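Local coordinates for RNA-binding protein 12 (Homo sapiens, PDB 2EK1) that probably binds RNA through a domain of the RNA recognition motif family, at residues L33-V41 against A72-I82. Residues are numbered along the deposited sequence; the frame is centred on the assembly and turned at random.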
loop_
_atom_site.group_PDB
_atom_site.type_symbol
_atom_site.label_atom_id
_atom_site.label_comp_id
_atom_site.label_asym_id
_atom_site.label_seq_id
_atom_site.Cartn_x
_atom_site.Cartn_y
_atom_site.Cartn_z
ATOM N N LEU A 33 -12.923 0.203 -4.978
ATOM C CA LEU A 33 -13.156 -0.333 -6.307
ATOM C C LEU A 33 -14.365 0.409 -6.890
ATOM O O LEU A 33 -14.295 0.853 -7.948
ATOM C CB LEU A 33 -13.359 -1.910 -6.299
ATOM C CG LEU A 33 -12.026 -2.646 -5.889
ATOM C CD1 LEU A 33 -12.132 -4.175 -6.216
ATOM C CD2 LEU A 33 -10.858 -2.182 -6.596
ATOM N N ASP A 34 -15.451 0.586 -6.173
ATOM C CA ASP A 34 -16.593 1.349 -6.715
ATOM C C ASP A 34 -16.139 2.766 -7.108
ATOM O O ASP A 34 -16.443 3.207 -8.183
ATOM C CB ASP A 34 -17.726 1.470 -5.693
ATOM C CG ASP A 34 -18.498 0.161 -5.473
ATOM O OD1 ASP A 34 -18.179 -0.867 -6.140
ATOM O OD2 ASP A 34 -19.418 0.166 -4.590
ATOM N N PHE A 35 -15.402 3.478 -6.258
ATOM C CA PHE A 35 -14.944 4.831 -6.607
ATOM C C PHE A 35 -14.259 4.837 -7.985
ATOM O O PHE A 35 -14.427 5.778 -8.764
ATOM C CB PHE A 35 -13.948 5.329 -5.543
ATOM C CG PHE A 35 -13.463 6.752 -5.757
ATOM C CD1 PHE A 35 -14.215 7.802 -5.338
ATOM C CD2 PHE A 35 -12.205 7.015 -6.324
ATOM C CE1 PHE A 35 -13.738 9.120 -5.479
ATOM C CE2 PHE A 35 -11.719 8.312 -6.459
ATOM C CZ PHE A 35 -12.508 9.376 -6.031
ATOM N N PHE A 36 -13.434 3.830 -8.291
ATOM C CA PHE A 36 -12.789 3.850 -9.572
ATOM C C PHE A 36 -13.572 3.104 -10.650
ATOM O O PHE A 36 -12.991 2.707 -11.656
ATOM C CB PHE A 36 -11.352 3.293 -9.503
ATOM C CG PHE A 36 -10.433 4.133 -8.707
ATOM C CD1 PHE A 36 -10.173 3.846 -7.340
ATOM C CD2 PHE A 36 -9.887 5.318 -9.264
ATOM C CE1 PHE A 36 -9.390 4.691 -6.525
ATOM C CE2 PHE A 36 -9.066 6.207 -8.436
ATOM C CZ PHE A 36 -8.820 5.893 -7.058
ATOM N N TYR A 37 -14.881 2.970 -10.432
ATOM C CA TYR A 37 -15.753 2.243 -11.393
ATOM C C TYR A 37 -15.730 2.981 -12.715
ATOM O O TYR A 37 -15.891 4.206 -12.788
ATOM C CB TYR A 37 -17.208 2.106 -10.852
ATOM C CG TYR A 37 -18.179 1.320 -11.785
ATOM C CD1 TYR A 37 -18.980 1.997 -12.721
ATOM C CD2 TYR A 37 -18.248 -0.093 -11.751
ATOM C CE1 TYR A 37 -19.837 1.283 -13.638
ATOM C CE2 TYR A 37 -19.095 -0.813 -12.650
ATOM C CZ TYR A 37 -19.882 -0.089 -13.605
ATOM O OH TYR A 37 -20.641 -0.749 -14.569
ATOM N N GLY A 38 -15.445 2.253 -13.763
ATOM C CA GLY A 38 -15.431 2.906 -15.036
ATOM C C GLY A 38 -14.010 3.294 -15.327
ATOM O O GLY A 38 -13.721 3.834 -16.428
ATOM N N TYR A 39 -13.088 3.067 -14.392
ATOM C CA TYR A 39 -11.718 3.441 -14.750
ATOM C C TYR A 39 -10.649 2.357 -14.870
ATOM O O TYR A 39 -9.490 2.672 -15.011
ATOM C CB TYR A 39 -11.188 4.629 -13.860
ATOM C CG TYR A 39 -11.732 6.007 -14.201
ATOM C CD1 TYR A 39 -10.976 6.935 -14.928
ATOM C CD2 TYR A 39 -13.035 6.310 -13.904
ATOM C CE1 TYR A 39 -11.532 8.154 -15.379
ATOM C CE2 TYR A 39 -13.632 7.491 -14.354
ATOM C CZ TYR A 39 -12.885 8.419 -15.113
ATOM O OH TYR A 39 -13.591 9.506 -15.661
ATOM N N GLN A 40 -10.979 1.076 -14.807
ATOM C CA GLN A 40 -9.908 0.058 -15.014
ATOM C C GLN A 40 -8.722 -0.056 -14.013
ATOM O O GLN A 40 -7.550 -0.388 -14.305
ATOM C CB GLN A 40 -9.396 0.180 -16.436
ATOM C CG GLN A 40 -10.466 -0.080 -17.523
ATOM C CD GLN A 40 -11.731 0.811 -17.427
ATOM O OE1 GLN A 40 -12.850 0.300 -17.288
ATOM N NE2 GLN A 40 -11.551 2.126 -17.495
ATOM N N VAL A 41 -9.068 0.210 -12.778
ATOM C CA VAL A 41 -8.146 0.060 -11.706
ATOM C C VAL A 41 -7.969 -1.457 -11.652
ATOM O O VAL A 41 -8.915 -2.194 -11.838
ATOM C CB VAL A 41 -8.869 0.610 -10.458
ATOM C CG1 VAL A 41 -9.964 -0.336 -10.040
ATOM C CG2 VAL A 41 -7.953 0.840 -9.353
ATOM N N ALA A 72 -5.685 9.646 -16.264
ATOM C CA ALA A 72 -7.057 9.987 -16.431
ATOM C C ALA A 72 -7.818 9.851 -15.139
ATOM O O ALA A 72 -8.664 10.710 -14.827
ATOM C CB ALA A 72 -7.744 9.117 -17.475
ATOM N N ALA A 73 -7.603 8.742 -14.383
ATOM C CA ALA A 73 -8.327 8.675 -13.090
ATOM C C ALA A 73 -7.997 9.854 -12.207
ATOM O O ALA A 73 -8.891 10.455 -11.595
ATOM C CB ALA A 73 -8.019 7.357 -12.307
ATOM N N VAL A 74 -6.718 10.178 -12.108
ATOM C CA VAL A 74 -6.320 11.258 -11.259
ATOM C C VAL A 74 -6.970 12.569 -11.666
ATOM O O VAL A 74 -7.438 13.339 -10.806
ATOM C CB VAL A 74 -4.801 11.301 -11.211
ATOM C CG1 VAL A 74 -4.272 12.558 -10.547
ATOM C CG2 VAL A 74 -4.358 10.008 -10.466
ATOM N N ILE A 75 -7.052 12.823 -12.974
ATOM C CA ILE A 75 -7.712 14.034 -13.390
ATOM C C ILE A 75 -9.188 14.089 -13.121
ATOM O O ILE A 75 -9.676 15.014 -12.491
ATOM C CB ILE A 75 -7.488 14.312 -14.911
ATOM C CG1 ILE A 75 -5.988 14.599 -15.118
ATOM C CG2 ILE A 75 -8.406 15.493 -15.329
ATOM C CD1 ILE A 75 -5.555 14.708 -16.609
ATOM N N ASP A 76 -9.896 13.038 -13.515
ATOM C CA ASP A 76 -11.336 13.035 -13.439
ATOM C C ASP A 76 -11.922 12.781 -12.076
ATOM O O ASP A 76 -13.018 13.289 -11.826
ATOM C CB ASP A 76 -11.936 11.990 -14.407
ATOM C CG ASP A 76 -11.651 12.312 -15.890
ATOM O OD1 ASP A 76 -11.788 11.376 -16.700
ATOM O OD2 ASP A 76 -11.293 13.477 -16.218
ATOM N N LEU A 77 -11.202 12.063 -11.201
ATOM C CA LEU A 77 -11.741 11.718 -9.853
ATOM C C LEU A 77 -11.217 12.474 -8.668
ATOM O O LEU A 77 -11.760 12.275 -7.615
ATOM C CB LEU A 77 -11.576 10.194 -9.535
ATOM C CG LEU A 77 -12.253 9.411 -10.723
ATOM C CD1 LEU A 77 -11.826 7.948 -10.828
ATOM C CD2 LEU A 77 -13.811 9.523 -10.656
ATOM N N ASN A 78 -10.194 13.305 -8.826
ATOM C CA ASN A 78 -9.656 14.075 -7.687
ATOM C C ASN A 78 -10.797 14.919 -7.155
ATOM O O ASN A 78 -11.538 15.507 -7.937
ATOM C CB ASN A 78 -8.497 14.991 -8.104
ATOM C CG ASN A 78 -7.833 15.640 -6.924
ATOM O OD1 ASN A 78 -7.390 14.964 -6.008
ATOM N ND2 ASN A 78 -7.778 16.968 -6.929
ATOM N N ASP A 79 -10.928 14.943 -5.824
ATOM C CA ASP A 79 -11.974 15.682 -5.141
ATOM C C ASP A 79 -13.375 15.076 -5.199
ATOM O O ASP A 79 -14.298 15.704 -4.693
ATOM C CB ASP A 79 -12.016 17.180 -5.564
ATOM C CG ASP A 79 -10.876 18.024 -4.901
ATOM O OD1 ASP A 79 -10.324 17.601 -3.872
ATOM O OD2 ASP A 79 -10.549 19.136 -5.378
ATOM N N ARG A 80 -13.566 13.889 -5.777
ATOM C CA ARG A 80 -14.909 13.297 -5.769
ATOM C C ARG A 80 -15.074 12.676 -4.411
ATOM O O ARG A 80 -14.108 12.364 -3.757
ATOM C CB ARG A 80 -15.065 12.226 -6.816
ATOM C CG ARG A 80 -14.720 12.830 -8.098
ATOM C CD ARG A 80 -15.799 12.671 -9.178
ATOM N NE ARG A 80 -15.271 13.343 -10.388
ATOM C CZ ARG A 80 -14.993 14.661 -10.474
ATOM N NH1 ARG A 80 -14.494 15.168 -11.600
ATOM N NH2 ARG A 80 -15.216 15.497 -9.441
ATOM N N PRO A 81 -16.287 12.404 -4.015
ATOM C CA PRO A 81 -16.387 11.834 -2.670
ATOM C C PRO A 81 -16.388 10.372 -2.527
ATOM O O PRO A 81 -16.660 9.606 -3.478
ATOM C CB PRO A 81 -17.735 12.374 -2.184
ATOM C CG PRO A 81 -18.534 12.232 -3.424
ATOM C CD PRO A 81 -17.619 12.786 -4.533
ATOM N N ILE A 82 -16.065 9.987 -1.296
ATOM C CA ILE A 82 -16.169 8.580 -0.819
ATOM C C ILE A 82 -16.784 8.897 0.511
ATOM O O ILE A 82 -16.173 9.585 1.347
ATOM C CB ILE A 82 -14.855 7.890 -0.564
ATOM C CG1 ILE A 82 -14.322 7.375 -1.888
ATOM C CG2 ILE A 82 -15.106 6.684 0.391
ATOM C CD1 ILE A 82 -13.058 6.616 -1.792
#
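Phe35 at the end of helix 29-35 lies near Ile82, their CA atoms 7.0 Å apart, and past the helix Tyr39 comes alongside Ala73, so the chain of 33-41 runs counter to 72-82. Each helix gives way to a type II beta turn, Phe36 to Tyr39 and Leu77 to Arg80; Gly38 suits the first because at its backbone angles any side chain would collide with the carbonyl oxygen of Tyr37. Phe35 reaches across with CG anti to the backbone N (chi1 -177°), and its ring lies against the second turn, with CE1 near Arg80 CB. Phe35 CZ lies 3.4 Å from Leu77 O, which approaches the ring at its edge, as does Pro81 O, while Phe35 CE2 packs on Leu77 CB and Phe35 CD1 meets Ile82 CG1 at 3.5 Å. A flat aromatic fits here, where a rim of polarised C-H groups can face carbonyl oxygens. In the RNA recognition motif, a beta-alpha-beta-beta-alpha-beta fold, two helices pack on one face of an antiparallel sheet; this contact joins their C-terminal ends and the short strand 81-82. Phe36 turns inward to Ile18, Val20 and Leu89 of that sheet, and its CD2 is 3.6 Å from Leu77 CD1. Leu77 CD1 also lies over one face of the Tyr39 ring, 3.9 Å from its centroid and 19° off the normal, a CH-pi contact suited to a branched leucine. Ala73, small enough to let the ring approach the helix, brings its CA to 3.7 Å from Tyr39 CD1. At the far end Tyr39 OH is 2.8 Å from Asp76 OD1, which sits at the ring's edge with the carboxylate turned 75° from the ring plane. A serine in place of Tyr39 would probably strip the ring from one side of Leu77 CD1, opening a gap beside Ala73, and leave Asp76 without the hydroxyl near OD1.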